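Local coordinates for protein aminopeptidase P; XAA-pro aminopeptidase (Streptococcus thermophilus, PDB 3IL0) that is probably a metal-dependent Xaa-Pro aminopeptidase of the M24B family, represented here by its creatinase/prolidase-type N-terminal domain, at residues N41-I46 with L52-S57; I94-Q99 with A103-L108. All coordinates share one frame; numbering follows the deposited sequence.

Overall arrangement
From the N terminus the chain runs through helix 7-18, strand 22-25 and helix 28-35 before it reaches contact 1. That contact closes a short loop: strand 42-47 turns back as strand 51-55 to make a beta hairpin. The chain then adds strand 71-74 at one margin of the sheet and passes through helix 78-88. Contact 2 closes a second short loop, from strand 93-97 into helix 102-111. The two loops follow in series and neither encloses the other. Both contacts reach the same mixed sheet, in which strand 22-25 lies between strands 42-47 and 93-97. The contact centres are about 16 Å apart, yet Phe45 CE1 packs on Ile94 CG2 at 3.8 Å.

Contact 1 of 2, residues N41-I46 with L52-S57; sequences NATVFI and LFLTDS
Thr43 and Leu54 face each other as a hydrogen-bonded pair in an antiparallel beta hairpin of the mixed sheet in the creatinase/prolidase N-terminal domain. Their two backbone bonds run from Thr43 N to Leu54 O (2.9 Å) and from Leu54 N to Thr43 O (2.7 Å). Phe45 and Leu52 form the next such pair. The bond from Phe45 N to Leu52 O measures 3.1 Å, and the return bond from Leu52 N to Phe45 O measures 2.9 Å. Val44 and Phe53 lie between them as a non-hydrogen-bonded pair.

Apolar side chains pack on both faces of the hairpin. On one, Val44 CG2 meets Phe53 CD1 at 4.1 Å, and Ile31 of helix 28-35 packs against both residues. On the other, Leu52 CD1 approaches the Phe45 ring obliquely, 4.2 Å from CD2 of Phe45. Helix 78-88 covers this pair through Ile82, Phe85 and Val86.

One side-chain hydrogen bond lies at the strand end. In Thr55 the OG1 branch points away from the residue's own N (chi1 -169°), and this brings the hydroxyl to the Asn41 carbonyl. Thr55 OG1 donates to Asn41 O over 2.7 Å, nearly in line with the carbonyl bond.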
ATOM      1  N   ASN A  41      -6.539   6.044  -9.626  1.00 52.92           N
ATOM      2  CA  ASN A  41      -6.869   6.572  -8.316  1.00 52.40           C
ATOM      3  C   ASN A  41      -7.217   5.518  -7.246  1.00 50.39           C
ATOM      4  O   ASN A  41      -8.324   5.488  -6.668  1.00 50.52           O
ATOM      5  CB  ASN A  41      -7.938   7.633  -8.458  1.00 53.17           C
ATOM      6  CG  ASN A  41      -7.503   8.920  -7.832  1.00 55.57           C
ATOM      7  OD1 ASN A  41      -7.279   8.979  -6.601  1.00 57.30           O
ATOM      8  ND2 ASN A  41      -7.318   9.958  -8.668  1.00 56.70           N
ATOM      9  N   ALA A  42      -6.234   4.640  -7.038  1.00 47.53           N
ATOM     10  CA  ALA A  42      -6.201   3.695  -5.939  1.00 45.24           C
ATOM     11  C   ALA A  42      -4.866   3.910  -5.181  1.00 43.00           C
ATOM     12  O   ALA A  42      -3.872   4.333  -5.790  1.00 42.99           O
ATOM     13  CB  ALA A  42      -6.314   2.253  -6.459  1.00 44.84           C
ATOM     14  N   THR A  43      -4.871   3.667  -3.854  1.00 39.93           N
ATOM     15  CA  THR A  43      -3.639   3.549  -3.040  1.00 36.65           C
ATOM     16  C   THR A  43      -3.759   2.202  -2.374  1.00 33.77           C
ATOM     17  O   THR A  43      -4.873   1.773  -1.989  1.00 34.43           O
ATOM     18  CB  THR A  43      -3.503   4.661  -1.942  1.00 37.15           C
ATOM     19  OG1 THR A  43      -3.462   5.966  -2.548  1.00 37.47           O
ATOM     20  CG2 THR A  43      -2.196   4.481  -1.046  1.00 36.32           C
ATOM     21  N   VAL A  44      -2.632   1.527  -2.234  1.00 29.93           N
ATOM     22  CA  VAL A  44      -2.580   0.260  -1.508  1.00 26.70           C
ATOM     23  C   VAL A  44      -1.672   0.408  -0.303  1.00 24.78           C
ATOM     24  O   VAL A  44      -0.638   1.111  -0.355  1.00 24.43           O
ATOM     25  CB  VAL A  44      -2.124  -0.852  -2.444  1.00 26.57           C
ATOM     26  CG1 VAL A  44      -1.644  -2.115  -1.687  1.00 23.23           C
ATOM     27  CG2 VAL A  44      -3.238  -1.119  -3.410  1.00 25.91           C
ATOM     28  N   PHE A  45      -2.052  -0.241   0.785  1.00 22.37           N
ATOM     29  CA  PHE A  45      -1.266  -0.195   1.962  1.00 21.91           C
ATOM     30  C   PHE A  45      -1.347  -1.591   2.565  1.00 23.40           C
ATOM     31  O   PHE A  45      -2.399  -1.974   3.041  1.00 23.27           O
ATOM     32  CB  PHE A  45      -1.800   0.884   2.926  1.00 21.32           C
ATOM     33  CG  PHE A  45      -0.929   1.097   4.152  1.00 18.81           C
ATOM     34  CD1 PHE A  45       0.231   1.814   4.063  1.00 21.15           C
ATOM     35  CD2 PHE A  45      -1.275   0.564   5.369  1.00 20.65           C
ATOM     36  CE1 PHE A  45       1.039   2.012   5.181  1.00 25.27           C
ATOM     37  CE2 PHE A  45      -0.470   0.753   6.539  1.00 20.94           C
ATOM     38  CZ  PHE A  45       0.676   1.487   6.436  1.00 25.44           C
ATOM     39  N   ILE A  46      -0.230  -2.321   2.571  1.00 24.19           N
ATOM     40  CA  ILE A  46      -0.141  -3.714   3.034  1.00 25.58           C
ATOM     41  C   ILE A  46       0.760  -3.795   4.277  1.00 25.64           C
ATOM     42  O   ILE A  46       1.883  -3.241   4.302  1.00 25.34           O
ATOM     43  CB  ILE A  46       0.375  -4.696   1.905  1.00 26.25           C
ATOM     44  CG1 ILE A  46      -0.595  -4.689   0.724  1.00 27.91           C
ATOM     45  CG2 ILE A  46       0.505  -6.175   2.398  1.00 25.69           C
ATOM     46  CD1 ILE A  46      -0.109  -5.522  -0.475  1.00 28.01           C
ATOM     47  N   LEU A  52      -5.000  -3.109   2.458  1.00 32.63           N
ATOM     48  CA  LEU A  52      -5.961  -2.062   2.239  1.00 32.49           C
ATOM     49  C   LEU A  52      -5.920  -1.579   0.813  1.00 34.01           C
ATOM     50  O   LEU A  52      -4.850  -1.386   0.211  1.00 33.27           O
ATOM     51  CB  LEU A  52      -5.678  -0.896   3.170  1.00 31.75           C
ATOM     52  CG  LEU A  52      -5.650  -1.141   4.676  1.00 30.54           C
ATOM     53  CD1 LEU A  52      -5.494   0.193   5.393  1.00 25.70           C
ATOM     54  CD2 LEU A  52      -6.950  -1.949   5.151  1.00 28.17           C
ATOM     55  N   PHE A  53      -7.099  -1.350   0.266  1.00 35.78           N
ATOM     56  CA  PHE A  53      -7.210  -0.744  -1.056  1.00 37.18           C
ATOM     57  C   PHE A  53      -8.028   0.506  -0.865  1.00 37.99           C
ATOM     58  O   PHE A  53      -9.154   0.431  -0.364  1.00 38.17           O
ATOM     59  CB  PHE A  53      -7.916  -1.717  -2.037  1.00 37.46           C
ATOM     60  CG  PHE A  53      -8.091  -1.161  -3.422  1.00 39.31           C
ATOM     61  CD1 PHE A  53      -7.216  -1.518  -4.442  1.00 41.49           C
ATOM     62  CD2 PHE A  53      -9.128  -0.267  -3.708  1.00 42.02           C
ATOM     63  CE1 PHE A  53      -7.373  -1.010  -5.720  1.00 42.07           C
ATOM     64  CE2 PHE A  53      -9.274   0.272  -4.966  1.00 42.26           C
ATOM     65  CZ  PHE A  53      -8.405  -0.116  -5.987  1.00 42.28           C
ATOM     66  N   LEU A  54      -7.500   1.655  -1.261  1.00 39.33           N
ATOM     67  CA  LEU A  54      -8.184   2.889  -0.946  1.00 40.61           C
ATOM     68  C   LEU A  54      -8.543   3.634  -2.217  1.00 42.43           C
ATOM     69  O   LEU A  54      -7.672   3.946  -3.034  1.00 42.22           O
ATOM     70  CB  LEU A  54      -7.339   3.766   0.025  1.00 40.50           C
ATOM     71  CG  LEU A  54      -6.900   3.128   1.363  1.00 39.10           C
ATOM     72  CD1 LEU A  54      -5.445   2.752   1.347  1.00 36.67           C
ATOM     73  CD2 LEU A  54      -7.153   4.049   2.510  1.00 37.70           C
ATOM     74  N   THR A  55      -9.830   3.944  -2.359  1.00 44.97           N
ATOM     75  CA  THR A  55     -10.299   4.752  -3.482  1.00 46.99           C
ATOM     76  C   THR A  55     -11.524   5.659  -3.149  1.00 49.23           C
ATOM     77  O   THR A  55     -12.128   5.567  -2.076  1.00 48.90           O
ATOM     78  CB  THR A  55     -10.572   3.833  -4.680  1.00 46.69           C
ATOM     79  OG1 THR A  55     -10.770   4.625  -5.847  1.00 46.37           O
ATOM     80  CG2 THR A  55     -11.767   2.943  -4.418  1.00 45.33           C
ATOM     81  N   ASP A  56     -11.835   6.561  -4.077  1.00 52.62           N
ATOM     82  CA  ASP A  56     -13.020   7.456  -4.000  1.00 55.28           C
ATOM     83  C   ASP A  56     -14.377   6.754  -4.240  1.00 56.89           C
ATOM     84  O   ASP A  56     -14.443   5.535  -4.525  1.00 56.99           O
ATOM     85  CB  ASP A  56     -12.886   8.603  -5.005  1.00 55.42           C
ATOM     86  CG  ASP A  56     -12.865   8.106  -6.444  1.00 57.85           C
ATOM     87  OD1 ASP A  56     -13.617   7.146  -6.771  1.00 57.48           O
ATOM     88  OD2 ASP A  56     -12.079   8.675  -7.252  1.00 61.27           O
ATOM     89  N   SER A  57     -15.450   7.549  -4.136  1.00 58.80           N
ATOM     90  CA  SER A  57     -16.842   7.040  -4.180  1.00 60.09           C
ATOM     91  C   SER A  57     -17.194   6.529  -5.572  1.00 60.93           C
ATOM     92  O   SER A  57     -18.072   5.672  -5.751  1.00 61.36           O
ATOM     93  CB  SER A  57     -17.838   8.129  -3.754  1.00 59.81           C
ATOM     94  OG  SER A  57     -17.628   9.298  -4.515  1.00 59.89           O
TER

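Contact 2 of 2, residues I94-Q99 with A103-L108; sequences IGFDNQ and AYYQAL
Phe96 meets Tyr105 and Leu108 through purely apolar contacts between strand 93-97 and helix 102-111. CZ, at the far end of the Phe96 ring, lies by the CD1-CE1 bond of Tyr105. Phe96 CZ is 3.7 Å from Tyr105 CD1 and 3.9 Å from Tyr105 CE1. The ring planes are inclined at 33° and the centroids lie 5.6 Å apart, so the pair is oblique. Leu108 packs nearer the root of the phenylalanine. Its CD1 methyl lies 3.9 Å from Phe96 CG and 4.0 Å from Phe96 CB. Tyr105 and Leu108 thus divide the Phe96 side chain between them, one at the far end and one at the base.

The first torsions help to place these groups. Phe96 CG sits between its backbone N and carbonyl carbon (chi1 65°), with the ring directed to the helix. Tyr105 CG lies opposite its own N across the first side-chain bond (chi1 168°), and this swings the ring toward Phe96.

Farther out, Leu117 of strand 116-120 touches all three side chains. Leu108 also reaches Leu24 and Leu79. At the end of the strand, Asp97 OD1 accepts from Gln99 N at 3.2 Å, from above the carboxylate plane, in an Asx turn where the chain leaves the sheet. Strand 93-97, helix 102-111 and strand 116-120 together make a beta-alpha-beta unit, with the helix packed on the two parallel strands it connects.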
ATOM      1  N   ILE A  94       7.188   2.246   8.176  1.00 27.34           N
ATOM      2  CA  ILE A  94       6.391   2.307   6.954  1.00 25.65           C
ATOM      3  C   ILE A  94       7.384   2.433   5.771  1.00 24.00           C
ATOM      4  O   ILE A  94       8.198   3.354   5.692  1.00 23.48           O
ATOM      5  CB  ILE A  94       5.377   3.473   7.062  1.00 25.85           C
ATOM      6  CG1 ILE A  94       4.581   3.337   8.370  1.00 28.65           C
ATOM      7  CG2 ILE A  94       4.406   3.498   5.907  1.00 24.36           C
ATOM      8  CD1 ILE A  94       3.640   4.547   8.639  1.00 31.47           C
ATOM      9  N   GLY A  95       7.390   1.431   4.913  1.00 22.00           N
ATOM     10  CA  GLY A  95       8.171   1.494   3.714  1.00 20.78           C
ATOM     11  C   GLY A  95       7.478   2.317   2.656  1.00 19.04           C
ATOM     12  O   GLY A  95       6.257   2.372   2.592  1.00 18.62           O
ATOM     13  N   PHE A  96       8.247   2.971   1.807  1.00 17.46           N
ATOM     14  CA  PHE A  96       7.652   3.639   0.602  1.00 16.12           C
ATOM     15  C   PHE A  96       8.639   3.502  -0.548  1.00 16.05           C
ATOM     16  O   PHE A  96       9.794   3.278  -0.319  1.00 15.73           O
ATOM     17  CB  PHE A  96       7.346   5.106   0.864  1.00 14.46           C
ATOM     18  CG  PHE A  96       8.604   5.946   1.127  1.00 13.96           C
ATOM     19  CD1 PHE A  96       9.178   6.634   0.110  1.00 11.43           C
ATOM     20  CD2 PHE A  96       9.180   6.009   2.417  1.00 12.07           C
ATOM     21  CE1 PHE A  96      10.367   7.368   0.310  1.00 14.68           C
ATOM     22  CE2 PHE A  96      10.318   6.694   2.642  1.00 11.60           C
ATOM     23  CZ  PHE A  96      10.930   7.419   1.577  1.00 14.11           C
ATOM     24  N   ASP A  97       8.159   3.636  -1.767  1.00 15.56           N
ATOM     25  CA  ASP A  97       8.987   3.528  -2.944  1.00 16.55           C
ATOM     26  C   ASP A  97       9.826   4.795  -3.210  1.00 15.11           C
ATOM     27  O   ASP A  97       9.341   5.923  -3.183  1.00 15.41           O
ATOM     28  CB  ASP A  97       8.059   3.185  -4.091  1.00 17.21           C
ATOM     29  CG  ASP A  97       8.730   3.127  -5.417  1.00 22.21           C
ATOM     30  OD1 ASP A  97       9.985   3.061  -5.578  1.00 29.62           O
ATOM     31  OD2 ASP A  97       7.927   3.264  -6.337  1.00 32.16           O
ATOM     32  N   ASN A  98      11.112   4.583  -3.402  1.00 14.07           N
ATOM     33  CA  ASN A  98      12.057   5.691  -3.454  1.00 13.95           C
ATOM     34  C   ASN A  98      12.032   6.461  -4.759  1.00 13.26           C
ATOM     35  O   ASN A  98      12.702   7.449  -4.892  1.00 11.62           O
ATOM     36  CB  ASN A  98      13.462   5.272  -3.045  1.00 13.59           C
ATOM     37  CG  ASN A  98      14.150   4.423  -4.073  1.00 16.47           C
ATOM     38  OD1 ASN A  98      13.603   4.140  -5.165  1.00 20.16           O
ATOM     39  ND2 ASN A  98      15.416   4.058  -3.772  1.00 14.33           N
ATOM     40  N   GLN A  99      11.203   6.013  -5.680  1.00 14.12           N
ATOM     41  CA  GLN A  99      10.941   6.741  -6.878  1.00 15.21           C
ATOM     42  C   GLN A  99       9.793   7.729  -6.660  1.00 15.77           C
ATOM     43  O   GLN A  99       9.467   8.471  -7.575  1.00 17.26           O
ATOM     44  CB  GLN A  99      10.606   5.766  -8.018  1.00 16.42           C
ATOM     45  CG  GLN A  99      11.763   4.817  -8.343  1.00 16.27           C
ATOM     46  CD  GLN A  99      13.063   5.557  -8.703  1.00 24.13           C
ATOM     47  OE1 GLN A  99      14.145   5.210  -8.216  1.00 31.11           O
ATOM     48  NE2 GLN A  99      12.959   6.581  -9.551  1.00 22.98           N
ATOM     49  N   ALA A 103       8.991  16.099  -3.032  1.00  9.60           N
ATOM     50  CA  ALA A 103       7.778  16.784  -2.540  1.00 11.91           C
ATOM     51  C   ALA A 103       6.771  15.783  -1.918  1.00 12.38           C
ATOM     52  O   ALA A 103       6.277  15.961  -0.808  1.00 14.22           O
ATOM     53  CB  ALA A 103       7.135  17.561  -3.683  1.00 11.74           C
ATOM     54  N   TYR A 104       6.533  14.672  -2.601  1.00 14.19           N
ATOM     55  CA  TYR A 104       5.635  13.668  -2.055  1.00 14.64           C
ATOM     56  C   TYR A 104       6.189  13.102  -0.756  1.00 14.87           C
ATOM     57  O   TYR A 104       5.484  12.916   0.211  1.00 16.25           O
ATOM     58  CB  TYR A 104       5.405  12.567  -3.104  1.00 15.58           C
ATOM     59  CG  TYR A 104       4.440  11.515  -2.653  1.00 16.00           C
ATOM     60  CD1 TYR A 104       3.084  11.704  -2.822  1.00 20.82           C
ATOM     61  CD2 TYR A 104       4.874  10.353  -2.034  1.00 17.65           C
ATOM     62  CE1 TYR A 104       2.148  10.760  -2.372  1.00 21.67           C
ATOM     63  CE2 TYR A 104       3.951   9.369  -1.589  1.00 19.95           C
ATOM     64  CZ  TYR A 104       2.590   9.583  -1.788  1.00 22.61           C
ATOM     65  OH  TYR A 104       1.656   8.693  -1.356  1.00 23.01           O
ATOM     66  N   TYR A 105       7.473  12.793  -0.709  1.00 15.93           N
ATOM     67  CA  TYR A 105       8.068  12.389   0.588  1.00 15.39           C
ATOM     68  C   TYR A 105       7.844  13.444   1.662  1.00 15.44           C
ATOM     69  O   TYR A 105       7.597  13.090   2.770  1.00 16.86           O
ATOM     70  CB  TYR A 105       9.547  12.178   0.435  1.00 15.38           C
ATOM     71  CG  TYR A 105      10.285  12.054   1.708  1.00 15.88           C
ATOM     72  CD1 TYR A 105      10.222  10.901   2.415  1.00 18.62           C
ATOM     73  CD2 TYR A 105      11.121  13.071   2.170  1.00 18.80           C
ATOM     74  CE1 TYR A 105      10.915  10.728   3.563  1.00 21.36           C
ATOM     75  CE2 TYR A 105      11.822  12.916   3.354  1.00 18.95           C
ATOM     76  CZ  TYR A 105      11.706  11.738   4.036  1.00 23.47           C
ATOM     77  OH  TYR A 105      12.347  11.481   5.212  1.00 30.57           O
ATOM     78  N   GLN A 106       7.929  14.731   1.343  1.00 15.88           N
ATOM     79  CA  GLN A 106       7.669  15.786   2.349  1.00 16.79           C
ATOM     80  C   GLN A 106       6.253  15.676   2.854  1.00 17.84           C
ATOM     81  O   GLN A 106       6.076  15.768   4.035  1.00 17.45           O
ATOM     82  CB  GLN A 106       7.926  17.215   1.877  1.00 16.13           C
ATOM     83  CG  GLN A 106       9.373  17.482   1.592  1.00 17.88           C
ATOM     84  CD  GLN A 106       9.698  18.931   1.233  1.00 20.48           C
ATOM     85  OE1 GLN A 106       9.383  19.411   0.136  1.00 19.13           O
ATOM     86  NE2 GLN A 106      10.407  19.607   2.138  1.00 18.70           N
ATOM     87  N   ALA A 107       5.264  15.427   1.993  1.00 19.88           N
ATOM     88  CA  ALA A 107       3.879  15.134   2.496  1.00 20.44           C
ATOM     89  C   ALA A 107       3.813  13.936   3.437  1.00 21.28           C
ATOM     90  O   ALA A 107       3.186  14.031   4.460  1.00 21.55           O
ATOM     91  CB  ALA A 107       2.918  14.958   1.378  1.00 19.96           C
ATOM     92  N   LEU A 108       4.515  12.841   3.140  1.00 21.58           N
ATOM     93  CA  LEU A 108       4.577  11.693   4.060  1.00 21.16           C
ATOM     94  C   LEU A 108       5.224  12.017   5.384  1.00 22.38           C
ATOM     95  O   LEU A 108       4.835  11.442   6.453  1.00 20.54           O
ATOM     96  CB  LEU A 108       5.356  10.483   3.472  1.00 21.62           C
ATOM     97  CG  LEU A 108       4.826   9.740   2.205  1.00 21.32           C
ATOM     98  CD1 LEU A 108       5.869   8.744   1.614  1.00 19.83           C
ATOM     99  CD2 LEU A 108       3.502   9.020   2.426  1.00 17.59           C
TER